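Side-chain contacts in putative uncharacterized protein (Staphylococcus aureus, PDB 3R2T), which is of uncharacterised function but, as a staphylococcal superantigen-like protein of the toxin family, is probably a secreted protein acting on the host: residues Y197-G202 / I221-K226; T75-Q80 / L90-Q95; F173-E178 / K183-K188; Q97-F102 / V120-E125. All blocks are in the same frame, centred on the assembly; numbering follows the deposited sequence.

Two of the four contacts, 2 and 4, belong to the OB-fold domain, and contacts 1 and 3 to the beta-grasp domain. Contacts 2 and 4 are neighbours, their centres about 10 Å apart, because strands 87-92 and 99-102 pair within one sheet. Contact 3 faces the OB-fold domain: its helix, residues 183-188, packs on Phe-121 and Val-123 of contact 4, the centres lying about 16 Å apart. Contact 1 touches contact 3 where Ile-221 meets Asp-186, and reaches contact 4 through a salt bridge of Lys-226 NZ with Glu-125 OE1, 2.9 Å long. Contacts 1 and 2 are farthest apart, about 31 Å between centres. The sulfate beside Lys-226 probably comes from the crystallisation liquor.

Contact 1 of 4, residues Y197-G202 / I221-K226; sequences YKLYEG and IDLSDK. With SO4 (sulfate ion), chain C.
Tyr-200 reaches across to the backbone of Leu-223, and its OH donates a hydrogen bond of 2.6 Å to Leu-223 O. The bond lies in the carbonyl plane, on a lone pair, with a C=O...O angle of 134°, and the oxygen meets the tyrosine ring at its edge. Arg-190 also bonds this hydroxyl, so two partners fix the phenol end in a buried place. The apolar part is small: Leu-199 CD2 faces Leu-223 CD2 at 4.4 Å, while Leu-199 CG lies over the centre of the Tyr-200 ring, 3.5 Å above its plane. In the beta-grasp domain this joins the type II turn Lys-198 to Glu-201, just after helix 182-197, to the type I turn that ends strand 218-222. The second turn carries its own polar brace, an Asx turn in which Ser-224 N donates to Asp-222 OD1 at 2.9 Å, coming from above the carboxylate plane. Charged interactions gather at Lys-226. With CG anti to the backbone N (chi1 -175°) and a bend at chi3, its NZ hydrogen-bonds sulfate O4 at 2.9 Å, and it also forms a salt bridge with Glu-125. Ser-150 N of the second subunit holds the same sulfate.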
# COMPACT_ATOMS: atom_id res chain seq x y z
N TYR A 197 20.73 -17.28 -15.14
CA TYR A 197 21.83 -17.42 -14.18
C TYR A 197 21.37 -17.97 -12.82
O TYR A 197 22.12 -17.94 -11.86
CB TYR A 197 22.55 -16.08 -14.02
CG TYR A 197 23.21 -15.64 -15.30
CD1 TYR A 197 24.49 -16.04 -15.61
CD2 TYR A 197 22.52 -14.87 -16.22
CE1 TYR A 197 25.09 -15.66 -16.78
CE2 TYR A 197 23.11 -14.48 -17.41
CZ TYR A 197 24.41 -14.88 -17.69
OH TYR A 197 25.02 -14.52 -18.86
N LYS A 198 20.15 -18.48 -12.77
CA LYS A 198 19.57 -19.04 -11.54
C LYS A 198 19.67 -18.09 -10.32
O LYS A 198 19.96 -18.51 -9.21
CB LYS A 198 20.17 -20.42 -11.26
CG LYS A 198 19.99 -21.38 -12.46
CD LYS A 198 20.43 -22.83 -12.20
CE LYS A 198 19.53 -23.55 -11.20
NZ LYS A 198 19.87 -25.01 -11.08
N LEU A 199 19.42 -16.81 -10.56
CA LEU A 199 19.43 -15.85 -9.48
C LEU A 199 18.29 -16.22 -8.54
O LEU A 199 17.19 -16.59 -8.99
CB LEU A 199 19.22 -14.42 -10.00
CG LEU A 199 19.17 -13.33 -8.91
CD1 LEU A 199 20.52 -13.25 -8.18
CD2 LEU A 199 18.77 -11.96 -9.50
N TYR A 200 18.57 -16.13 -7.24
CA TYR A 200 17.62 -16.45 -6.17
C TYR A 200 17.19 -17.92 -6.16
O TYR A 200 16.14 -18.25 -5.63
CB TYR A 200 16.36 -15.55 -6.21
CG TYR A 200 16.62 -14.06 -6.28
CD1 TYR A 200 17.43 -13.44 -5.34
CD2 TYR A 200 16.03 -13.28 -7.26
CE1 TYR A 200 17.67 -12.07 -5.39
CE2 TYR A 200 16.25 -11.90 -7.32
CZ TYR A 200 17.08 -11.31 -6.38
OH TYR A 200 17.32 -9.95 -6.43
N GLU A 201 18.01 -18.81 -6.74
CA GLU A 201 17.69 -20.25 -6.75
C GLU A 201 18.83 -21.07 -6.15
O GLU A 201 19.11 -22.17 -6.61
CB GLU A 201 17.40 -20.76 -8.17
CG GLU A 201 16.15 -20.16 -8.82
CD GLU A 201 15.82 -20.78 -10.18
OE1 GLU A 201 16.58 -21.66 -10.64
OE2 GLU A 201 14.79 -20.39 -10.78
N GLY A 202 19.48 -20.52 -5.12
CA GLY A 202 20.59 -21.19 -4.44
C GLY A 202 21.92 -21.20 -5.20
O GLY A 202 22.82 -21.96 -4.86
N ILE A 221 22.07 -0.83 -8.21
CA ILE A 221 21.00 -1.53 -7.52
C ILE A 221 21.54 -2.79 -6.84
O ILE A 221 22.21 -3.58 -7.45
CB ILE A 221 19.89 -1.97 -8.50
CG1 ILE A 221 19.32 -0.75 -9.26
CG2 ILE A 221 18.73 -2.69 -7.72
CD1 ILE A 221 18.51 -1.13 -10.51
N ASP A 222 21.21 -2.97 -5.57
CA ASP A 222 21.64 -4.12 -4.81
C ASP A 222 20.64 -5.25 -5.04
O ASP A 222 19.44 -5.08 -4.87
CB ASP A 222 21.69 -3.72 -3.35
CG ASP A 222 22.24 -4.80 -2.44
OD1 ASP A 222 22.47 -5.96 -2.84
OD2 ASP A 222 22.45 -4.44 -1.28
N LEU A 223 21.15 -6.41 -5.45
CA LEU A 223 20.30 -7.57 -5.70
C LEU A 223 19.81 -8.30 -4.44
O LEU A 223 19.00 -9.22 -4.55
CB LEU A 223 21.04 -8.58 -6.58
CG LEU A 223 21.37 -8.17 -8.01
CD1 LEU A 223 22.20 -9.25 -8.69
CD2 LEU A 223 20.08 -7.86 -8.82
N SER A 224 20.31 -7.92 -3.26
CA SER A 224 19.91 -8.57 -1.98
C SER A 224 18.49 -8.26 -1.55
O SER A 224 17.93 -8.98 -0.71
CB SER A 224 20.83 -8.13 -0.85
OG SER A 224 22.16 -8.51 -1.13
N ASP A 225 17.92 -7.17 -2.05
CA ASP A 225 16.54 -6.78 -1.70
C ASP A 225 15.83 -6.14 -2.90
O ASP A 225 16.47 -5.82 -3.89
CB ASP A 225 16.54 -5.86 -0.46
CG ASP A 225 17.24 -4.51 -0.71
OD1 ASP A 225 17.64 -4.24 -1.87
OD2 ASP A 225 17.37 -3.73 0.27
N LYS A 226 14.52 -5.99 -2.82
CA LYS A 226 13.73 -5.43 -3.90
C LYS A 226 14.15 -3.98 -4.15
O LYS A 226 14.61 -3.32 -3.27
CB LYS A 226 12.22 -5.50 -3.55
CG LYS A 226 11.27 -5.04 -4.68
CD LYS A 226 9.77 -5.00 -4.26
CE LYS A 226 9.22 -6.38 -3.87
NZ LYS A 226 7.75 -6.31 -3.45
S SO4 C . 9.10 -5.50 0.08
O1 SO4 C . 8.88 -6.00 1.44
O2 SO4 C . 9.74 -4.19 0.13
O3 SO4 C . 10.01 -6.40 -0.59
O4 SO4 C . 7.83 -5.40 -0.66

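Contact 2 of 4, residues T75-Q80 / L90-Q95; sequences TNVSGQ and LLFNQQ
Gln-94 spans the gap to Thr-75, and its side chain can be followed outward. From CB the chain runs straight, CG anti to the backbone N (chi1 -180°) and extended beyond, which carries the amide to the backbone of Thr-75. There CD lies 3.6 Å from Thr-75 N. At the tip OE1 accepts from Thr-75 N at 2.9 Å, a nearly straight bond (167° at the hydrogen), with the donor tilted 24° from the carbonyl plane. NE2 returns the bond, giving to Thr-75 O at 2.8 Å. One amide thus grips both polar backbone atoms of one residue, which fixes the rotation of the Gln-94 amide. NE2 also comes within 3.2 Å of Val-77 CG1, whose side chain crosses that of Gln-94 at about a right angle. The same methyl lies over one face of the Phe-92 ring, offset toward the rim, its nearest ring atom being CE1 at 4.2 Å. Farther along, Leu-90 CD2 packs 3.4 Å from Gln-80 C. All this lies in the OB-fold domain, where strand 72-79 pairs with strand 118-122, a G1 bulge setting Asn-76 and Val-77 against Leu-118, while strand 87-92 pairs with strand 99-102 and Phe-92 also rests on Val-120.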
# COMPACT_ATOMS: atom_id res chain seq x y z
N THR A 75 0.77 1.48 -22.77
CA THR A 75 1.28 2.56 -23.60
C THR A 75 0.24 3.61 -23.96
O THR A 75 -0.94 3.29 -24.09
CB THR A 75 1.89 1.99 -24.90
OG1 THR A 75 2.83 0.95 -24.57
CG2 THR A 75 2.61 3.08 -25.69
N ASN A 76 0.71 4.85 -24.14
CA ASN A 76 -0.11 5.99 -24.51
C ASN A 76 -1.37 6.08 -23.67
O ASN A 76 -2.48 6.18 -24.20
CB ASN A 76 -0.45 5.96 -26.01
CG ASN A 76 -1.08 7.28 -26.51
OD1 ASN A 76 -0.89 8.34 -25.91
ND2 ASN A 76 -1.82 7.20 -27.60
N VAL A 77 -1.17 6.03 -22.36
CA VAL A 77 -2.25 6.11 -21.38
C VAL A 77 -2.48 7.54 -20.94
O VAL A 77 -1.54 8.36 -20.91
CB VAL A 77 -1.95 5.27 -20.10
CG1 VAL A 77 -1.90 3.80 -20.42
CG2 VAL A 77 -0.66 5.72 -19.46
N SER A 78 -3.72 7.83 -20.59
CA SER A 78 -4.14 9.15 -20.13
C SER A 78 -4.57 9.00 -18.68
O SER A 78 -5.28 8.05 -18.33
CB SER A 78 -5.33 9.67 -20.95
OG SER A 78 -5.06 9.71 -22.34
N GLY A 79 -4.16 9.94 -17.84
CA GLY A 79 -4.55 9.86 -16.44
C GLY A 79 -4.40 11.14 -15.66
O GLY A 79 -3.80 12.12 -16.11
N GLN A 80 -4.97 11.10 -14.46
CA GLN A 80 -4.95 12.20 -13.51
C GLN A 80 -4.85 11.58 -12.12
O GLN A 80 -5.54 10.60 -11.82
CB GLN A 80 -6.22 13.04 -13.63
CG GLN A 80 -6.34 14.19 -12.63
CD GLN A 80 -7.57 15.05 -12.84
OE1 GLN A 80 -8.24 14.96 -13.87
NE2 GLN A 80 -7.87 15.91 -11.87
N LEU A 90 -2.91 6.69 -9.72
CA LEU A 90 -3.45 6.79 -11.07
C LEU A 90 -4.17 5.49 -11.36
O LEU A 90 -3.60 4.41 -11.18
CB LEU A 90 -2.35 6.94 -12.10
CG LEU A 90 -1.48 8.19 -12.14
CD1 LEU A 90 -0.33 7.97 -13.11
CD2 LEU A 90 -2.30 9.39 -12.54
N LEU A 91 -5.41 5.58 -11.81
CA LEU A 91 -6.18 4.41 -12.19
C LEU A 91 -6.41 4.41 -13.69
O LEU A 91 -6.46 5.46 -14.32
CB LEU A 91 -7.55 4.40 -11.50
CG LEU A 91 -7.68 4.12 -10.00
CD1 LEU A 91 -6.82 5.04 -9.17
CD2 LEU A 91 -9.15 4.21 -9.57
N PHE A 92 -6.51 3.22 -14.27
CA PHE A 92 -6.85 3.10 -15.69
C PHE A 92 -7.11 1.65 -16.03
O PHE A 92 -6.82 0.76 -15.22
CB PHE A 92 -5.82 3.75 -16.62
CG PHE A 92 -4.44 3.28 -16.41
CD1 PHE A 92 -3.97 2.16 -17.06
CD2 PHE A 92 -3.59 3.97 -15.56
CE1 PHE A 92 -2.67 1.73 -16.88
CE2 PHE A 92 -2.31 3.55 -15.36
CZ PHE A 92 -1.84 2.42 -16.02
N ASN A 93 -7.69 1.46 -17.21
CA ASN A 93 -8.07 0.14 -17.70
C ASN A 93 -7.59 -0.15 -19.12
O ASN A 93 -8.41 -0.27 -20.04
CB ASN A 93 -9.60 0.00 -17.70
CG ASN A 93 -10.20 0.07 -16.30
OD1 ASN A 93 -9.50 0.01 -15.30
ND2 ASN A 93 -11.53 0.17 -16.24
N GLN A 94 -6.28 -0.26 -19.33
CA GLN A 94 -5.78 -0.62 -20.65
C GLN A 94 -5.86 -2.14 -20.77
O GLN A 94 -5.72 -2.85 -19.77
CB GLN A 94 -4.37 -0.08 -20.92
CG GLN A 94 -3.83 -0.45 -22.32
CD GLN A 94 -2.62 0.37 -22.76
OE1 GLN A 94 -1.61 -0.18 -23.20
NE2 GLN A 94 -2.72 1.69 -22.63
N GLN A 95 -6.09 -2.64 -21.99
CA GLN A 95 -6.23 -4.09 -22.22
C GLN A 95 -7.48 -4.48 -21.42
O GLN A 95 -8.34 -3.63 -21.15
CB GLN A 95 -4.97 -4.84 -21.77
CG GLN A 95 -3.70 -4.43 -22.55
CD GLN A 95 -2.39 -4.77 -21.84
OE1 GLN A 95 -2.37 -5.17 -20.66
NE2 GLN A 95 -1.27 -4.58 -22.55

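Contact 3 of 4, residues F173-E178 / K183-K188; sequences FFIQKE and KELDFK
The irregular chain of 173-178 runs past the first turns of helix 182-197, with the CA atoms of Ile-175 and Leu-185 8.5 Å apart, so side chains make the contact. Leu-185 CD2 is shared by two apolar partners: Ile-175 CD1 at 4.0 Å, the two side chains crossing at about a right angle, and Phe-173 CE1 at 4.1 Å. That ring offers its edge rather than a face, both to Leu-185 CD2 and to Lys-188 CB, which is 4.2 Å from CZ. The polar half centres on the carboxylate of Glu-184. Held out by an extended chain with CG anti to the backbone N (chi1 171°), its OE2 takes a weak hydrogen bond of 3.0 Å from Gln-176 NE2; the amide and carboxylate planes stand 77° apart. Lys-188 NZ, one helical turn on, makes a salt bridge of 3.1 Å to the same OE2 from above the carboxylate plane, and also pairs with Glu-73. On the other oxygen, OE1, the aliphatic CD of Lys-177 packs at 3.6 Å, while Lys-177 NZ turns to Asp-119, Thr-140 and the backbone O of Glu-179. Phe-173 and Ile-175 also touch strand 241-248, Leu-185 touches strand 207-213, and Glu-184 and Lys-188 meet Phe-121 of the OB-fold domain. Such a helix laid over a mixed beta sheet is the central feature of the beta-grasp fold.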
# COMPACT_ATOMS: atom_id res chain seq x y z
N PHE A 173 20.56 -7.22 -24.85
CA PHE A 173 19.53 -6.52 -24.08
C PHE A 173 19.08 -5.38 -24.96
O PHE A 173 19.89 -4.75 -25.64
CB PHE A 173 20.11 -5.99 -22.77
CG PHE A 173 19.06 -5.56 -21.77
CD1 PHE A 173 18.82 -4.22 -21.52
CD2 PHE A 173 18.32 -6.52 -21.08
CE1 PHE A 173 17.86 -3.85 -20.59
CE2 PHE A 173 17.36 -6.16 -20.15
CZ PHE A 173 17.12 -4.84 -19.90
N PHE A 174 17.79 -5.11 -24.99
CA PHE A 174 17.29 -4.03 -25.81
C PHE A 174 16.28 -3.23 -25.01
O PHE A 174 15.54 -3.77 -24.18
CB PHE A 174 16.66 -4.54 -27.11
CG PHE A 174 15.28 -5.10 -26.93
CD1 PHE A 174 14.17 -4.40 -27.42
CD2 PHE A 174 15.08 -6.29 -26.26
CE1 PHE A 174 12.89 -4.90 -27.25
CE2 PHE A 174 13.80 -6.79 -26.09
CZ PHE A 174 12.70 -6.10 -26.59
N ILE A 175 16.30 -1.93 -25.26
CA ILE A 175 15.41 -1.01 -24.61
C ILE A 175 14.60 -0.38 -25.73
O ILE A 175 15.14 0.21 -26.65
CB ILE A 175 16.21 0.04 -23.82
CG1 ILE A 175 17.11 -0.68 -22.79
CG2 ILE A 175 15.26 1.06 -23.16
CD1 ILE A 175 18.13 0.21 -22.15
N GLN A 176 13.29 -0.55 -25.64
CA GLN A 176 12.36 -0.00 -26.63
C GLN A 176 12.00 1.49 -26.44
O GLN A 176 11.71 2.20 -27.42
CB GLN A 176 11.08 -0.87 -26.72
CG GLN A 176 10.66 -1.75 -25.48
CD GLN A 176 10.65 -1.07 -24.09
OE1 GLN A 176 11.64 -0.44 -23.67
NE2 GLN A 176 9.54 -1.27 -23.35
N LYS A 177 12.06 1.96 -25.21
CA LYS A 177 11.68 3.32 -24.89
C LYS A 177 12.83 4.33 -24.80
O LYS A 177 13.91 4.00 -24.33
CB LYS A 177 10.95 3.31 -23.54
CG LYS A 177 9.68 2.47 -23.52
CD LYS A 177 9.12 2.39 -22.08
CE LYS A 177 8.27 3.56 -21.69
NZ LYS A 177 8.65 4.92 -22.13
N GLU A 178 12.55 5.56 -25.23
CA GLU A 178 13.51 6.68 -25.17
C GLU A 178 13.72 7.07 -23.71
O GLU A 178 14.84 7.39 -23.27
CB GLU A 178 12.96 7.87 -25.93
CG GLU A 178 12.74 7.56 -27.41
CD GLU A 178 11.87 8.57 -28.14
OE1 GLU A 178 11.65 8.36 -29.35
OE2 GLU A 178 11.38 9.55 -27.52
N LYS A 183 12.61 1.18 -12.61
CA LYS A 183 11.76 0.07 -12.23
C LYS A 183 11.75 -0.98 -13.33
O LYS A 183 11.97 -2.18 -13.06
CB LYS A 183 10.34 0.59 -11.99
CG LYS A 183 9.29 -0.46 -11.70
CD LYS A 183 7.91 0.14 -11.74
CE LYS A 183 6.86 -0.89 -11.36
NZ LYS A 183 7.03 -1.25 -9.93
N GLU A 184 11.51 -0.53 -14.57
CA GLU A 184 11.45 -1.46 -15.72
C GLU A 184 12.80 -2.15 -15.98
O GLU A 184 12.86 -3.36 -16.18
CB GLU A 184 10.89 -0.77 -16.99
CG GLU A 184 11.00 -1.62 -18.26
CD GLU A 184 10.20 -1.09 -19.46
OE1 GLU A 184 9.55 -0.01 -19.39
OE2 GLU A 184 10.22 -1.80 -20.49
N LEU A 185 13.88 -1.38 -15.95
CA LEU A 185 15.22 -1.94 -16.16
C LEU A 185 15.55 -2.95 -15.07
O LEU A 185 15.98 -4.04 -15.36
CB LEU A 185 16.27 -0.85 -16.16
CG LEU A 185 16.19 0.15 -17.31
CD1 LEU A 185 17.30 1.18 -17.19
CD2 LEU A 185 16.28 -0.55 -18.64
N ASP A 186 15.31 -2.56 -13.82
CA ASP A 186 15.55 -3.42 -12.67
C ASP A 186 14.83 -4.76 -12.76
O ASP A 186 15.43 -5.81 -12.52
CB ASP A 186 15.04 -2.72 -11.41
CG ASP A 186 15.09 -3.63 -10.16
OD1 ASP A 186 14.01 -3.91 -9.60
OD2 ASP A 186 16.19 -4.10 -9.76
N PHE A 187 13.54 -4.71 -13.10
CA PHE A 187 12.71 -5.89 -13.18
C PHE A 187 13.11 -6.80 -14.34
O PHE A 187 13.23 -8.03 -14.16
CB PHE A 187 11.22 -5.53 -13.32
CG PHE A 187 10.29 -6.72 -13.17
CD1 PHE A 187 9.97 -7.52 -14.25
CD2 PHE A 187 9.76 -7.04 -11.92
CE1 PHE A 187 9.15 -8.61 -14.11
CE2 PHE A 187 8.93 -8.13 -11.76
CZ PHE A 187 8.61 -8.92 -12.85
N LYS A 188 13.31 -6.21 -15.51
CA LYS A 188 13.69 -7.00 -16.70
C LYS A 188 15.07 -7.60 -16.55
O LYS A 188 15.33 -8.71 -17.00
CB LYS A 188 13.64 -6.13 -17.97
CG LYS A 188 12.23 -5.87 -18.56
CD LYS A 188 12.35 -4.88 -19.73
CE LYS A 188 11.18 -5.00 -20.72
NZ LYS A 188 9.84 -4.89 -20.12

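Contact 4 of 4, residues Q97-F102 / V120-E125; sequences QKFQVF and VFAVPE
Inside the OB-fold domain, strands 99-102 and 118-122 meet through the apolar side chains they send into the core. The contact has two pairs. In the first, Phe-99 CE1 comes to 3.9 Å from Ala-122 CB, with CD1 only slightly farther at 4.0 Å, and the methyl approaches the ring obliquely. Phe-99 has CG anti to the carbonyl carbon, beside its backbone N (chi1 -65°), which directs the ring toward strand 118-122, where its CD1-CE1 side meets the alanine. In the second pair Val-101 CG2 meets Val-120 CG1 at 4.0 Å, the two branched side chains sliding past each other in opposite directions. Each valine spends a single methyl on the other. The CA atoms of Val-101 and Ala-122 are 7.7 Å apart, too far for the two strands to pair with each other, and the contact is carried by packing, with just 124 Å² buried over both sides. Both strands instead pair with strand 133-141, parallel for 99-102 and antiparallel for 118-122. The Phe-99 ring is enclosed further by Phe-92, whose plane is turned about 30° from it, and by Tyr-72, edge-to-face. Val-120 rests in turn on Leu-74 and Val-77 of strand 72-79. Residues from strands that are not adjacent thus meet across the interior of the curled sheet, consistent with the closed beta barrel of an OB fold.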
# COMPACT_ATOMS: atom_id res chain seq x y z
N GLN A 97 -7.44 -5.37 -18.39
CA GLN A 97 -6.93 -5.27 -17.02
C GLN A 97 -7.13 -3.87 -16.44
O GLN A 97 -7.09 -2.88 -17.16
CB GLN A 97 -5.45 -5.66 -16.95
CG GLN A 97 -5.19 -7.15 -16.86
CD GLN A 97 -5.70 -7.76 -15.54
OE1 GLN A 97 -6.06 -7.05 -14.59
NE2 GLN A 97 -5.73 -9.09 -15.49
N LYS A 98 -7.32 -3.84 -15.12
CA LYS A 98 -7.53 -2.60 -14.37
C LYS A 98 -6.28 -2.34 -13.52
O LYS A 98 -5.78 -3.26 -12.89
CB LYS A 98 -8.74 -2.76 -13.43
CG LYS A 98 -10.04 -3.23 -14.09
CD LYS A 98 -11.12 -3.46 -13.03
CE LYS A 98 -12.38 -4.15 -13.57
NZ LYS A 98 -13.10 -3.35 -14.59
N PHE A 99 -5.81 -1.10 -13.51
CA PHE A 99 -4.61 -0.75 -12.75
C PHE A 99 -4.77 0.42 -11.81
O PHE A 99 -5.64 1.27 -12.00
CB PHE A 99 -3.47 -0.39 -13.71
CG PHE A 99 -3.01 -1.52 -14.56
CD1 PHE A 99 -2.04 -2.39 -14.09
CD2 PHE A 99 -3.53 -1.72 -15.82
CE1 PHE A 99 -1.60 -3.44 -14.87
CE2 PHE A 99 -3.09 -2.76 -16.60
CZ PHE A 99 -2.13 -3.62 -16.13
N GLN A 100 -3.89 0.44 -10.81
CA GLN A 100 -3.83 1.50 -9.82
C GLN A 100 -2.37 1.69 -9.45
O GLN A 100 -1.79 0.90 -8.72
CB GLN A 100 -4.66 1.17 -8.58
CG GLN A 100 -4.62 2.26 -7.53
CD GLN A 100 -5.74 2.12 -6.52
OE1 GLN A 100 -6.88 1.85 -6.90
NE2 GLN A 100 -5.44 2.34 -5.25
N VAL A 101 -1.80 2.77 -9.97
CA VAL A 101 -0.40 3.08 -9.80
C VAL A 101 -0.17 4.09 -8.72
O VAL A 101 -0.62 5.25 -8.80
CB VAL A 101 0.17 3.66 -11.10
CG1 VAL A 101 1.66 3.98 -10.94
CG2 VAL A 101 -0.08 2.67 -12.25
N PHE A 102 0.56 3.66 -7.70
CA PHE A 102 0.87 4.50 -6.57
C PHE A 102 2.10 5.33 -6.91
O PHE A 102 3.16 4.79 -7.21
CB PHE A 102 1.12 3.64 -5.35
CG PHE A 102 -0.13 2.99 -4.80
CD1 PHE A 102 -0.68 3.43 -3.62
CD2 PHE A 102 -0.77 1.96 -5.49
CE1 PHE A 102 -1.84 2.83 -3.10
CE2 PHE A 102 -1.92 1.37 -4.98
CZ PHE A 102 -2.45 1.81 -3.78
N VAL A 120 3.49 3.02 -18.92
CA VAL A 120 3.51 2.55 -17.56
C VAL A 120 3.98 1.12 -17.52
O VAL A 120 3.44 0.27 -18.25
CB VAL A 120 2.10 2.60 -16.94
CG1 VAL A 120 2.09 1.99 -15.54
CG2 VAL A 120 1.55 4.04 -16.92
N PHE A 121 5.01 0.87 -16.71
CA PHE A 121 5.49 -0.47 -16.51
C PHE A 121 4.94 -0.81 -15.14
O PHE A 121 5.20 -0.11 -14.19
CB PHE A 121 7.02 -0.54 -16.53
CG PHE A 121 7.54 -1.94 -16.38
CD1 PHE A 121 7.54 -2.81 -17.47
CD2 PHE A 121 8.00 -2.40 -15.16
CE1 PHE A 121 8.01 -4.12 -17.33
CE2 PHE A 121 8.46 -3.70 -15.01
CZ PHE A 121 8.45 -4.57 -16.09
N ALA A 122 4.14 -1.86 -15.07
CA ALA A 122 3.48 -2.25 -13.82
C ALA A 122 3.80 -3.66 -13.39
O ALA A 122 3.92 -4.56 -14.22
CB ALA A 122 1.95 -2.10 -13.99
N VAL A 123 3.95 -3.82 -12.08
CA VAL A 123 4.24 -5.11 -11.43
C VAL A 123 3.31 -5.17 -10.22
O VAL A 123 3.23 -4.23 -9.43
CB VAL A 123 5.72 -5.20 -10.99
CG1 VAL A 123 6.00 -6.54 -10.31
CG2 VAL A 123 6.63 -5.01 -12.18
N PRO A 124 2.60 -6.28 -10.04
CA PRO A 124 1.71 -6.25 -8.88
C PRO A 124 2.41 -6.37 -7.53
O PRO A 124 3.24 -7.25 -7.37
CB PRO A 124 0.80 -7.47 -9.10
CG PRO A 124 1.29 -8.15 -10.37
CD PRO A 124 2.63 -7.60 -10.68
N GLU A 125 2.10 -5.46 -6.61
CA GLU A 125 2.54 -5.57 -5.22
C GLU A 125 1.37 -6.37 -4.61
O GLU A 125 1.56 -7.19 -3.72
CB GLU A 125 2.72 -4.23 -4.55
CG GLU A 125 3.75 -3.34 -5.22
CD GLU A 125 5.13 -3.98 -5.29
OE1 GLU A 125 5.49 -4.81 -4.40
OE2 GLU A 125 5.84 -3.67 -6.24